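Local coordinates for transferrin binding protein B (Actinobacillus suis, PDB 3PQU), which probably captures host transferrin at the bacterial surface as the outer-membrane lipoprotein of a transferrin receptor used for iron acquisition, at residues Phe492-Thr497 against Gly505-Ser510; Ser512-Asp517 against Gly524-Ser529; Asp338-Asp343 against Gly546-His551. All coordinates share one frame; numbering follows the deposited sequence.

Contact 1 (Phe492-Thr497 against Gly505-Ser510)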
loop_
_atom_site.group_PDB
_atom_site.type_symbol
_atom_site.label_atom_id
_atom_site.label_comp_id
_atom_site.label_asym_id
_atom_site.label_seq_id
_atom_site.Cartn_x
_atom_site.Cartn_y
_atom_site.Cartn_z
ATOM N N PHE A 492 -12.640 -30.034 13.811
ATOM C CA PHE A 492 -11.802 -29.111 14.570
ATOM C C PHE A 492 -12.660 -28.286 15.522
ATOM O O PHE A 492 -13.736 -27.826 15.149
ATOM C CB PHE A 492 -11.067 -28.149 13.632
ATOM C CG PHE A 492 -9.788 -28.697 13.059
ATOM C CD1 PHE A 492 -9.722 -29.101 11.736
ATOM C CD2 PHE A 492 -8.646 -28.780 13.835
ATOM C CE1 PHE A 492 -8.547 -29.591 11.203
ATOM C CE2 PHE A 492 -7.468 -29.269 13.305
ATOM C CZ PHE A 492 -7.418 -29.674 11.989
ATOM N N THR A 493 -12.188 -28.092 16.746
ATOM C CA THR A 493 -12.785 -27.086 17.616
ATOM C C THR A 493 -11.763 -25.999 17.911
ATOM O O THR A 493 -10.561 -26.197 17.728
ATOM C CB THR A 493 -13.300 -27.670 18.951
ATOM O OG1 THR A 493 -12.192 -28.063 19.771
ATOM C CG2 THR A 493 -14.210 -28.859 18.705
ATOM N N VAL A 494 -12.244 -24.849 18.366
ATOM C CA VAL A 494 -11.360 -23.753 18.730
ATOM C C VAL A 494 -11.728 -23.140 20.073
ATOM O O VAL A 494 -12.898 -22.887 20.359
ATOM C CB VAL A 494 -11.372 -22.632 17.679
ATOM C CG1 VAL A 494 -10.536 -21.467 18.163
ATOM C CG2 VAL A 494 -10.857 -23.141 16.345
ATOM N N ASP A 495 -10.712 -22.900 20.891
ATOM C CA ASP A 495 -10.886 -22.189 22.147
ATOM C C ASP A 495 -9.973 -20.977 22.112
ATOM O O ASP A 495 -8.758 -21.111 21.975
ATOM C CB ASP A 495 -10.515 -23.085 23.326
ATOM C CG ASP A 495 -10.932 -24.525 23.111
ATOM O OD1 ASP A 495 -11.956 -24.940 23.693
ATOM O OD2 ASP A 495 -10.239 -25.238 22.354
ATOM N N ALA A 496 -10.554 -19.792 22.232
ATOM C CA ALA A 496 -9.771 -18.572 22.095
ATOM C C ALA A 496 -10.213 -17.474 23.048
ATOM O O ALA A 496 -11.267 -17.552 23.674
ATOM C CB ALA A 496 -9.808 -18.074 20.650
ATOM N N THR A 497 -9.389 -16.441 23.145
ATOM C CA THR A 497 -9.684 -15.319 24.013
ATOM C C THR A 497 -9.758 -14.025 23.213
ATOM O O THR A 497 -8.896 -13.736 22.376
ATOM C CB THR A 497 -8.634 -15.185 25.124
ATOM O OG1 THR A 497 -8.650 -16.363 25.941
ATOM C CG2 THR A 497 -8.928 -13.970 25.985
ATOM N N GLY A 505 -5.987 -18.140 20.339
ATOM C CA GLY A 505 -6.206 -19.361 21.094
ATOM C C GLY A 505 -5.669 -20.607 20.417
ATOM O O GLY A 505 -4.601 -20.590 19.802
ATOM N N SER A 506 -6.421 -21.695 20.529
ATOM C CA SER A 506 -5.953 -22.996 20.066
ATOM C C SER A 506 -7.014 -23.765 19.289
ATOM O O SER A 506 -8.190 -23.778 19.653
ATOM C CB SER A 506 -5.472 -23.844 21.251
ATOM O OG SER A 506 -4.371 -23.240 21.909
ATOM N N ALA A 507 -6.582 -24.411 18.213
ATOM C CA ALA A 507 -7.441 -25.317 17.473
ATOM C C ALA A 507 -7.015 -26.750 17.770
ATOM O O ALA A 507 -5.842 -27.021 18.038
ATOM C CB ALA A 507 -7.355 -25.027 15.987
ATOM N N LYS A 508 -7.969 -27.669 17.729
ATOM C CA LYS A 508 -7.664 -29.067 17.985
ATOM C C LYS A 508 -8.701 -29.987 17.396
ATOM O O LYS A 508 -9.644 -29.569 16.726
ATOM C CB LYS A 508 -7.594 -29.337 19.489
ATOM C CG LYS A 508 -8.843 -28.908 20.246
ATOM C CD LYS A 508 -8.775 -29.284 21.718
ATOM C CE LYS A 508 -9.065 -30.761 21.934
ATOM N NZ LYS A 508 -9.065 -31.125 23.382
ATOM N N THR A 509 -8.535 -31.256 17.711
ATOM C CA THR A 509 -9.524 -32.250 17.374
ATOM C C THR A 509 -9.837 -32.988 18.651
ATOM O O THR A 509 -9.273 -32.677 19.702
ATOM C CB THR A 509 -8.988 -33.217 16.324
ATOM O OG1 THR A 509 -7.791 -33.833 16.813
ATOM C CG2 THR A 509 -8.664 -32.452 15.052
ATOM N N SER A 510 -10.741 -33.955 18.573
ATOM C CA SER A 510 -10.995 -34.801 19.720
ATOM C C SER A 510 -9.664 -35.418 20.127
ATOM O O SER A 510 -8.704 -35.414 19.351
ATOM C CB SER A 510 -12.010 -35.892 19.374
ATOM O OG SER A 510 -11.613 -36.615 18.225
#
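Phe492 and Thr509 lie side by side and point the same way, the threonine methyl sitting over one face of the phenyl ring. It is a CH-pi contact: Thr509 CG2 is 4.1 Å from the Phe492 ring centroid, displaced toward the rim. Phe492 holds CG anti to its carbonyl carbon (chi1 -84°), and the ring also meets Phe549, Trp443 and Val447 in the barrel interior. Two residues on, Val494 also turns to the buried side and sets CG2 at 4.0 Å from Ala507 CB.

The other face of the sheet is polar and partly exposed. There Thr493 and Lys508 run alongside each other, with Thr493 OG1 3.5 Å from Lys508 CG. A bend at chi3 (-78°) turns the outer part of the lysine chain, and its amino nitrogen stays 6.1 Å from Asp495 OD2, too far for a salt bridge.

Between the strands, four backbone bonds set the register. Thr493 and Lys508 form one hydrogen-bonded pair, Asp495 and Ser506 the other; in the latter Ser506 N gives a bond of 2.8 Å to Asp495 O. At the far end Gly505 brings its CA to 3.8 Å from Ala496 CA. One apolar and one polar face on an antiparallel hairpin, 492-499 with 502-508, is the pattern of a beta-barrel wall, here that of the C-lobe.

Contact 2 (Ser512-Asp517 against Gly524-Ser529)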
loop_
_atom_site.group_PDB
_atom_site.type_symbol
_atom_site.label_atom_id
_atom_site.label_comp_id
_atom_site.label_asym_id
_atom_site.label_seq_id
_atom_site.Cartn_x
_atom_site.Cartn_y
_atom_site.Cartn_z
ATOM N N SER A 512 -9.294 -38.282 20.283
ATOM C CA SER A 512 -9.281 -39.421 19.376
ATOM C C SER A 512 -8.627 -39.089 18.035
ATOM O O SER A 512 -7.975 -39.936 17.425
ATOM C CB SER A 512 -10.710 -39.914 19.144
ATOM O OG SER A 512 -10.782 -40.745 18.003
ATOM N N GLY A 513 -8.803 -37.852 17.583
ATOM C CA GLY A 513 -8.353 -37.452 16.262
ATOM C C GLY A 513 -9.415 -37.818 15.245
ATOM O O GLY A 513 -10.437 -38.399 15.611
ATOM N N PHE A 514 -9.194 -37.489 13.975
ATOM C CA PHE A 514 -10.201 -37.798 12.963
ATOM C C PHE A 514 -9.647 -38.457 11.703
ATOM O O PHE A 514 -8.553 -38.135 11.244
ATOM C CB PHE A 514 -11.035 -36.563 12.615
ATOM C CG PHE A 514 -10.309 -35.544 11.784
ATOM C CD1 PHE A 514 -9.604 -34.513 12.384
ATOM C CD2 PHE A 514 -10.356 -35.604 10.402
ATOM C CE1 PHE A 514 -8.945 -33.566 11.616
ATOM C CE2 PHE A 514 -9.708 -34.662 9.631
ATOM C CZ PHE A 514 -8.997 -33.639 10.239
ATOM N N ALA A 515 -10.433 -39.376 11.152
ATOM C CA ALA A 515 -10.018 -40.198 10.022
ATOM C C ALA A 515 -9.991 -39.422 8.713
ATOM O O ALA A 515 -10.996 -38.835 8.313
ATOM C CB ALA A 515 -10.927 -41.399 9.893
ATOM N N LEU A 516 -8.840 -39.438 8.045
ATOM C CA LEU A 516 -8.695 -38.804 6.737
ATOM C C LEU A 516 -9.242 -39.713 5.645
ATOM O O LEU A 516 -9.321 -39.326 4.475
ATOM C CB LEU A 516 -7.226 -38.502 6.441
ATOM C CG LEU A 516 -6.448 -37.655 7.442
ATOM C CD1 LEU A 516 -5.171 -37.121 6.796
ATOM C CD2 LEU A 516 -7.306 -36.520 7.969
ATOM N N ASP A 517 -9.618 -40.924 6.041
ATOM C CA ASP A 517 -10.010 -41.958 5.098
ATOM C C ASP A 517 -11.486 -42.323 5.247
ATOM O O ASP A 517 -11.849 -43.176 6.058
ATOM C CB ASP A 517 -9.142 -43.198 5.309
ATOM C CG ASP A 517 -9.121 -44.106 4.102
ATOM O OD1 ASP A 517 -8.807 -43.611 2.997
ATOM O OD2 ASP A 517 -9.408 -45.313 4.263
ATOM N N GLY A 524 -3.122 -43.931 11.572
ATOM C CA GLY A 524 -3.928 -43.270 12.577
ATOM C C GLY A 524 -4.607 -42.002 12.113
ATOM O O GLY A 524 -4.208 -41.389 11.120
ATOM N N ASN A 525 -5.647 -41.615 12.846
ATOM C CA ASN A 525 -6.375 -40.380 12.586
ATOM C C ASN A 525 -5.458 -39.177 12.739
ATOM O O ASN A 525 -4.446 -39.243 13.433
ATOM C CB ASN A 525 -7.546 -40.240 13.564
ATOM C CG ASN A 525 -8.574 -41.345 13.419
ATOM O OD1 ASN A 525 -8.491 -42.176 12.512
ATOM N ND2 ASN A 525 -9.554 -41.359 14.315
ATOM N N ALA A 526 -5.807 -38.070 12.097
ATOM C CA ALA A 526 -5.088 -36.839 12.344
ATOM C C ALA A 526 -5.457 -36.394 13.745
ATOM O O ALA A 526 -6.623 -36.117 14.024
ATOM C CB ALA A 526 -5.468 -35.777 11.328
ATOM N N VAL A 527 -4.475 -36.359 14.637
ATOM C CA VAL A 527 -4.707 -35.806 15.963
ATOM C C VAL A 527 -3.938 -34.500 16.108
ATOM O O VAL A 527 -2.719 -34.448 15.933
ATOM C CB VAL A 527 -4.348 -36.789 17.096
ATOM C CG1 VAL A 527 -4.840 -36.249 18.428
ATOM C CG2 VAL A 527 -4.953 -38.148 16.822
ATOM N N PHE A 528 -4.680 -33.442 16.403
ATOM C CA PHE A 528 -4.121 -32.111 16.503
ATOM C C PHE A 528 -4.491 -31.479 17.820
ATOM O O PHE A 528 -5.637 -31.557 18.264
ATOM C CB PHE A 528 -4.653 -31.233 15.383
ATOM C CG PHE A 528 -3.903 -31.378 14.100
ATOM C CD1 PHE A 528 -2.593 -30.948 14.003
ATOM C CD2 PHE A 528 -4.512 -31.933 12.983
ATOM C CE1 PHE A 528 -1.901 -31.072 12.814
ATOM C CE2 PHE A 528 -3.829 -32.068 11.797
ATOM C CZ PHE A 528 -2.521 -31.632 11.706
ATOM N N SER A 529 -3.517 -30.832 18.440
ATOM C CA SER A 529 -3.800 -30.087 19.649
ATOM C C SER A 529 -2.888 -28.880 19.767
ATOM O O SER A 529 -1.829 -28.819 19.142
ATOM C CB SER A 529 -3.679 -30.985 20.882
ATOM O OG SER A 529 -2.336 -31.387 21.094
HETATM O O HOH W 1 -6.259 -40.632 8.523
#
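Phe514 and Ala526 exchange both backbone bonds of a single antiparallel bridge. Phe514 N donates to Ala526 O over 2.9 Å, and Ala526 N returns the bond to Phe514 O.

Asn525 reaches across just before the bridge. Its CB packs on Phe514 N at 3.2 Å, and with CG anti to the carbonyl carbon (chi1 -63°) the amide spreads along the opposite backbone: OD1 lies against CA and CB of Ala515, while ND2 makes a weak hydrogen bond of 3.3 Å to Gly513 O. That oxygen also takes a weak bond from Ser512 OG. Both segments belong to the long connection between barrel strands 502-508 and 531-538; neither forms a regular strand, and this is the single backbone bridge between the two arms of the loop.

On one side of the bridge Ala526 CB sits over a face of the Phe514 ring, toward its rim, and 3.9 Å from Leu516 CD2. Trp453 meets the same ring edge-to-face, and both Phe514 and Leu516 touch Val447. Val527 closes in at Gly513, where CG2 comes to 3.5 Å from the glycine CA. A water accepts from Leu516 N at 2.9 Å and gives a weak bond to Gly524 O, which Lys449 NZ also holds.

Contact 3 (Asp338-Asp343 against Gly546-His551)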
loop_
_atom_site.group_PDB
_atom_site.type_symbol
_atom_site.label_atom_id
_atom_site.label_comp_id
_atom_site.label_asym_id
_atom_site.label_seq_id
_atom_site.Cartn_x
_atom_site.Cartn_y
_atom_site.Cartn_z
ATOM N N ASP A 338 -6.365 -7.308 8.567
ATOM C CA ASP A 338 -5.741 -8.617 8.452
ATOM C C ASP A 338 -5.667 -8.939 6.960
ATOM O O ASP A 338 -6.631 -8.715 6.225
ATOM C CB ASP A 338 -6.548 -9.699 9.192
ATOM C CG ASP A 338 -6.446 -9.584 10.705
ATOM O OD1 ASP A 338 -5.341 -9.326 11.213
ATOM O OD2 ASP A 338 -7.473 -9.774 11.391
ATOM N N ALA A 339 -4.518 -9.429 6.510
ATOM C CA ALA A 339 -4.348 -9.907 5.138
ATOM C C ALA A 339 -3.162 -10.870 5.105
ATOM O O ALA A 339 -1.991 -10.450 5.110
ATOM C CB ALA A 339 -4.147 -8.732 4.148
ATOM N N THR A 340 -3.494 -12.160 5.083
ATOM C CA THR A 340 -2.540 -13.249 5.274
ATOM C C THR A 340 -2.654 -14.287 4.165
ATOM O O THR A 340 -3.738 -14.541 3.638
ATOM C CB THR A 340 -2.802 -14.005 6.606
ATOM O OG1 THR A 340 -2.725 -13.102 7.716
ATOM C CG2 THR A 340 -1.788 -15.123 6.795
ATOM N N LYS A 341 -1.521 -14.880 3.821
ATOM C CA LYS A 341 -1.477 -15.982 2.881
ATOM C C LYS A 341 -0.845 -17.165 3.604
ATOM O O LYS A 341 0.228 -17.039 4.203
ATOM C CB LYS A 341 -0.644 -15.610 1.652
ATOM C CG LYS A 341 -0.676 -16.646 0.529
ATOM C CD LYS A 341 0.153 -16.198 -0.678
ATOM C CE LYS A 341 1.625 -15.998 -0.316
ATOM N NZ LYS A 341 2.467 -15.636 -1.498
ATOM N N ILE A 342 -1.526 -18.305 3.570
ATOM C CA ILE A 342 -0.982 -19.532 4.133
ATOM C C ILE A 342 -0.586 -20.507 3.038
ATOM O O ILE A 342 -1.415 -20.898 2.211
ATOM C CB ILE A 342 -1.991 -20.222 5.049
ATOM C CG1 ILE A 342 -2.176 -19.411 6.329
ATOM C CG2 ILE A 342 -1.527 -21.641 5.378
ATOM C CD1 ILE A 342 -3.111 -20.057 7.320
ATOM N N ASP A 343 0.677 -20.924 3.050
ATOM C CA ASP A 343 1.161 -21.840 2.024
ATOM C C ASP A 343 0.735 -23.274 2.305
ATOM O O ASP A 343 0.899 -23.775 3.418
ATOM C CB ASP A 343 2.679 -21.772 1.870
ATOM C CG ASP A 343 3.176 -22.624 0.710
ATOM O OD1 ASP A 343 3.515 -22.052 -0.350
ATOM O OD2 ASP A 343 3.198 -23.867 0.846
ATOM N N GLY A 546 -13.352 -13.981 11.555
ATOM C CA GLY A 546 -12.585 -14.851 10.689
ATOM C C GLY A 546 -11.248 -15.119 11.329
ATOM O O GLY A 546 -10.838 -14.398 12.230
ATOM N N GLY A 547 -10.565 -16.158 10.872
ATOM C CA GLY A 547 -9.284 -16.509 11.446
ATOM C C GLY A 547 -8.587 -17.582 10.649
ATOM O O GLY A 547 -9.121 -18.087 9.659
ATOM N N GLN A 548 -7.386 -17.933 11.081
ATOM C CA GLN A 548 -6.609 -18.941 10.386
ATOM C C GLN A 548 -5.779 -19.738 11.373
ATOM O O GLN A 548 -5.521 -19.300 12.498
ATOM C CB GLN A 548 -5.657 -18.283 9.389
ATOM C CG GLN A 548 -4.251 -18.125 9.952
ATOM C CD GLN A 548 -3.769 -16.698 9.925
ATOM O OE1 GLN A 548 -4.349 -15.847 9.246
ATOM N NE2 GLN A 548 -2.697 -16.425 10.661
ATOM N N PHE A 549 -5.351 -20.913 10.939
ATOM C CA PHE A 549 -4.331 -21.653 11.657
ATOM C C PHE A 549 -3.572 -22.550 10.696
ATOM O O PHE A 549 -4.038 -22.840 9.590
ATOM C CB PHE A 549 -4.923 -22.434 12.832
ATOM C CG PHE A 549 -6.009 -23.397 12.448
ATOM C CD1 PHE A 549 -5.704 -24.702 12.095
ATOM C CD2 PHE A 549 -7.338 -23.010 12.470
ATOM C CE1 PHE A 549 -6.707 -25.603 11.756
ATOM C CE2 PHE A 549 -8.347 -23.905 12.129
ATOM C CZ PHE A 549 -8.029 -25.205 11.773
ATOM N N HIS A 550 -2.382 -22.956 11.110
ATOM C CA HIS A 550 -1.543 -23.786 10.269
ATOM C C HIS A 550 -0.516 -24.495 11.128
ATOM O O HIS A 550 -0.075 -23.969 12.151
ATOM C CB HIS A 550 -0.855 -22.941 9.195
ATOM C CG HIS A 550 -0.064 -21.793 9.742
ATOM N ND1 HIS A 550 1.236 -21.702 10.111
ATOM C CD2 HIS A 550 -0.612 -20.549 9.954
ATOM C CE1 HIS A 550 1.443 -20.415 10.543
ATOM N NE2 HIS A 550 0.316 -19.738 10.436
ATOM N N HIS A 551 -0.150 -25.702 10.722
ATOM C CA HIS A 551 0.875 -26.438 11.437
ATOM C C HIS A 551 1.615 -27.392 10.517
ATOM O O HIS A 551 1.024 -28.017 9.635
ATOM C CB HIS A 551 0.278 -27.190 12.619
ATOM C CG HIS A 551 1.302 -27.706 13.577
ATOM N ND1 HIS A 551 2.005 -26.881 14.429
ATOM C CD2 HIS A 551 1.746 -28.962 13.819
ATOM C CE1 HIS A 551 2.837 -27.606 15.153
ATOM N NE2 HIS A 551 2.699 -28.873 14.803
#
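Ile342 reaches down from its strand between Gln548 and His550, and its two branches divide the work. From CB, the short branch ends in CG2, which lies 4.1 Å from His550 CB. The longer branch starts with CG1 anti to the carbonyl carbon (chi1 -70°) and passes the imidazole, with CG1 4.1 Å from His550 CD2. An extended chi2 (-177°) then carries CD1 to the opposite strand, where it makes the closest approaches of this side chain. This methyl rests on Gln548 CG at 3.5 Å and on His550 CD2 at 3.7 Å, and it also meets the backbone oxygen of Phe549 between them. Against the imidazole it comes in obliquely.

Two residues back, Thr340 crosses Gln548 at about a right angle. The glutamine bends at chi2, which lays its amide across the threonine: OE1 is 3.5 Å from Thr340 OG1, with Thr340 CB and CG2 almost as near. This is polar packing without a hydrogen bond between them. His550 also ties to the handle, since its ND1 makes a weak hydrogen bond with Phe347 O, and Ala349 packs on Thr340, Ile342 and His550 alike. Asp338 adds a polar link, its OD2 binding both Arg425 and the hydroxyl of Tyr538 on barrel strand 531-538.

No backbone bond joins the two strands. Their axes stay 8.6 Å apart and run in similar directions at 28°, so the contact is carried by side chains, with the Phe549 carbonyl oxygen touched by Ile342 CD1. This is face-to-face packing of two sheets, with the handle-domain strand 333-343 laid against the outside of the C-lobe barrel at strand 544-551, the handle-and-barrel arrangement of a TbpB lobe.

The three contacts follow the C-lobe barrel from its loops to its junction with the handle. Contact 1, partly buried, lies within the wall and depends on regular backbone pairing. Contact 2, the most solvent-exposed, takes up the chain just past that hairpin and has only one bridge, helped by a weak amide bond and a water; the two touch where Thr509 packs on Phe514 and bonds to Phe528. Contact 3 is buried between two sheets and uses side-chain packing, with no hydrogen bond between its strands. Phe549 joins contacts 1 and 3: its ring meets Phe492 and Ala507 on the barrel's inside, while its neighbours Gln548 and His550 face outward to the handle. Contacts 2 and 3 do not touch.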